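Local coordinates for E3 SUMO-protein ligase SIZ1 (Saccharomyces cerevisiae, PDB 3I2D), which acts as a SUMO E3 ligase, promoting attachment of the SUMO protein Smt3 to septins and PCNA through an SP-RING-type zinc finger that engages UBC9, at residues A[157-162]-A[282-287]. Sequence-based numbering, arbitrary orientation.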
loop_
_atom_site.group_PDB
_atom_site.type_symbol
_atom_site.label_atom_id
_atom_site.label_comp_id
_atom_site.label_asym_id
_atom_site.label_seq_id
_atom_site.Cartn_x
_atom_site.Cartn_y
_atom_site.Cartn_z
ATOM N N ARG A 157 7.421 -6.461 -6.043
ATOM C CA ARG A 157 8.078 -5.803 -4.925
ATOM C C ARG A 157 7.692 -6.249 -3.516
ATOM O O ARG A 157 8.509 -6.848 -2.807
ATOM C CB ARG A 157 7.908 -4.295 -5.030
ATOM C CG ARG A 157 8.746 -3.559 -4.021
ATOM C CD ARG A 157 9.163 -2.238 -4.565
ATOM N NE ARG A 157 8.425 -1.118 -3.995
ATOM C CZ ARG A 157 7.113 -0.941 -4.082
ATOM N NH1 ARG A 157 6.345 -1.826 -4.715
ATOM N NH2 ARG A 157 6.582 0.162 -3.576
ATOM N N GLY A 158 6.476 -5.944 -3.077
ATOM C CA GLY A 158 6.108 -6.359 -1.735
ATOM C C GLY A 158 4.923 -7.284 -1.773
ATOM O O GLY A 158 4.956 -8.317 -2.434
ATOM N N PHE A 159 3.872 -6.912 -1.054
ATOM C CA PHE A 159 2.641 -7.687 -1.021
ATOM C C PHE A 159 2.882 -9.184 -0.951
ATOM O O PHE A 159 2.281 -9.943 -1.709
ATOM C CB PHE A 159 1.818 -7.350 -2.260
ATOM C CG PHE A 159 1.693 -5.880 -2.502
ATOM C CD1 PHE A 159 2.657 -5.202 -3.231
ATOM C CD2 PHE A 159 0.633 -5.158 -1.956
ATOM C CE1 PHE A 159 2.567 -3.827 -3.413
ATOM C CE2 PHE A 159 0.534 -3.784 -2.131
ATOM C CZ PHE A 159 1.503 -3.118 -2.860
ATOM N N LYS A 160 3.742 -9.622 -0.039
ATOM C CA LYS A 160 4.028 -11.043 0.045
ATOM C C LYS A 160 2.962 -11.781 0.847
ATOM O O LYS A 160 2.886 -13.005 0.823
ATOM C CB LYS A 160 5.431 -11.283 0.633
ATOM C CG LYS A 160 5.560 -10.925 2.073
ATOM C CD LYS A 160 6.713 -11.667 2.744
ATOM C CE LYS A 160 8.079 -11.133 2.348
ATOM N NZ LYS A 160 9.087 -11.551 3.369
ATOM N N SER A 161 2.126 -11.022 1.542
ATOM C CA SER A 161 1.041 -11.580 2.348
ATOM C C SER A 161 -0.177 -11.873 1.474
ATOM O O SER A 161 -1.087 -12.588 1.884
ATOM C CB SER A 161 0.613 -10.579 3.407
ATOM O OG SER A 161 -0.046 -9.488 2.778
ATOM N N LYS A 162 -0.198 -11.302 0.276
ATOM C CA LYS A 162 -1.313 -11.485 -0.635
ATOM C C LYS A 162 -1.017 -12.588 -1.636
ATOM O O LYS A 162 0.039 -12.591 -2.279
ATOM C CB LYS A 162 -1.562 -10.199 -1.418
ATOM C CG LYS A 162 -1.840 -8.957 -0.609
ATOM C CD LYS A 162 -3.318 -8.804 -0.338
ATOM C CE LYS A 162 -3.645 -7.359 -0.044
ATOM N NZ LYS A 162 -3.194 -6.495 -1.185
ATOM N N SER A 282 6.913 -2.645 6.867
ATOM C CA SER A 282 6.078 -3.766 7.254
ATOM C C SER A 282 4.814 -3.774 6.386
ATOM O O SER A 282 4.387 -4.817 5.913
ATOM C CB SER A 282 5.669 -3.634 8.708
ATOM O OG SER A 282 4.924 -4.773 9.080
ATOM N N GLN A 283 4.216 -2.607 6.180
ATOM C CA GLN A 283 3.020 -2.522 5.350
ATOM C C GLN A 283 3.317 -2.915 3.897
ATOM O O GLN A 283 2.491 -3.548 3.234
ATOM C CB GLN A 283 2.422 -1.098 5.395
ATOM C CG GLN A 283 1.817 -0.736 6.733
ATOM C CD GLN A 283 0.898 -1.829 7.258
ATOM O OE1 GLN A 283 -0.081 -2.190 6.616
ATOM N NE2 GLN A 283 1.220 -2.367 8.427
ATOM N N LEU A 284 4.498 -2.555 3.401
ATOM C CA LEU A 284 4.826 -2.880 2.024
ATOM C C LEU A 284 4.857 -4.380 1.810
ATOM O O LEU A 284 4.476 -4.857 0.754
ATOM C CB LEU A 284 6.168 -2.275 1.624
ATOM C CG LEU A 284 6.717 -2.808 0.299
ATOM C CD1 LEU A 284 5.812 -2.396 -0.862
ATOM C CD2 LEU A 284 8.125 -2.303 0.113
ATOM N N GLN A 285 5.298 -5.127 2.814
ATOM C CA GLN A 285 5.369 -6.572 2.707
ATOM C C GLN A 285 4.056 -7.249 3.090
ATOM O O GLN A 285 3.607 -8.195 2.434
ATOM C CB GLN A 285 6.454 -7.121 3.627
ATOM C CG GLN A 285 7.854 -6.622 3.353
ATOM C CD GLN A 285 8.270 -6.805 1.919
ATOM O OE1 GLN A 285 7.919 -7.787 1.277
ATOM N NE2 GLN A 285 9.032 -5.857 1.411
ATOM N N ILE A 286 3.452 -6.763 4.164
ATOM C CA ILE A 286 2.216 -7.333 4.696
ATOM C C ILE A 286 1.211 -6.207 4.979
ATOM O O ILE A 286 1.052 -5.783 6.117
ATOM C CB ILE A 286 2.557 -8.108 6.000
ATOM C CG1 ILE A 286 3.650 -9.137 5.692
ATOM C CG2 ILE A 286 1.323 -8.792 6.564
ATOM C CD1 ILE A 286 4.416 -9.643 6.898
ATOM N N PRO A 287 0.518 -5.721 3.938
ATOM C CA PRO A 287 -0.475 -4.637 4.003
ATOM C C PRO A 287 -1.718 -4.898 4.839
ATOM O O PRO A 287 -2.713 -5.412 4.346
ATOM C CB PRO A 287 -0.812 -4.393 2.535
ATOM C CG PRO A 287 -0.721 -5.767 1.971
ATOM C CD PRO A 287 0.555 -6.301 2.585
#
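The carbonyl oxygen of Q285 is gripped by two successive amides of the 157-162 loop: K160 N lies 2.9 Å from Q285 O, and S161 N adds a weak, longer bond to the same Q285 O at 3.3 Å. One residue earlier, F159 N donates to L284 O over 2.8 Å, with 160° at the hydrogen. The carbonyls of L284 and Q285 thus find donors in a loop of the PINIT domain. G158 brings its CA to 3.3 Å from L284 O as a CH···O contact. Around this backbone seam, a chi1 of 168° turns CG of L284 away from its own amide nitrogen and carries CD1 over the centre of one face of the R157 guanidinium, 3.8 Å from R157 CZ. R157 NH2 donates to I205 O, with a weak second bond to F73 O. At the other end, S161 OG packs against P287 CD while its CB meets I286 CG2, and K162 CE comes to 3.9 Å from P287 CG, the two side chains crossing at a slant. The contact joins the PINIT domain to the SP-RING directly: the loop between strands 150-151 and 169-170 docks beside helix 276-285, with F73 also touching L284.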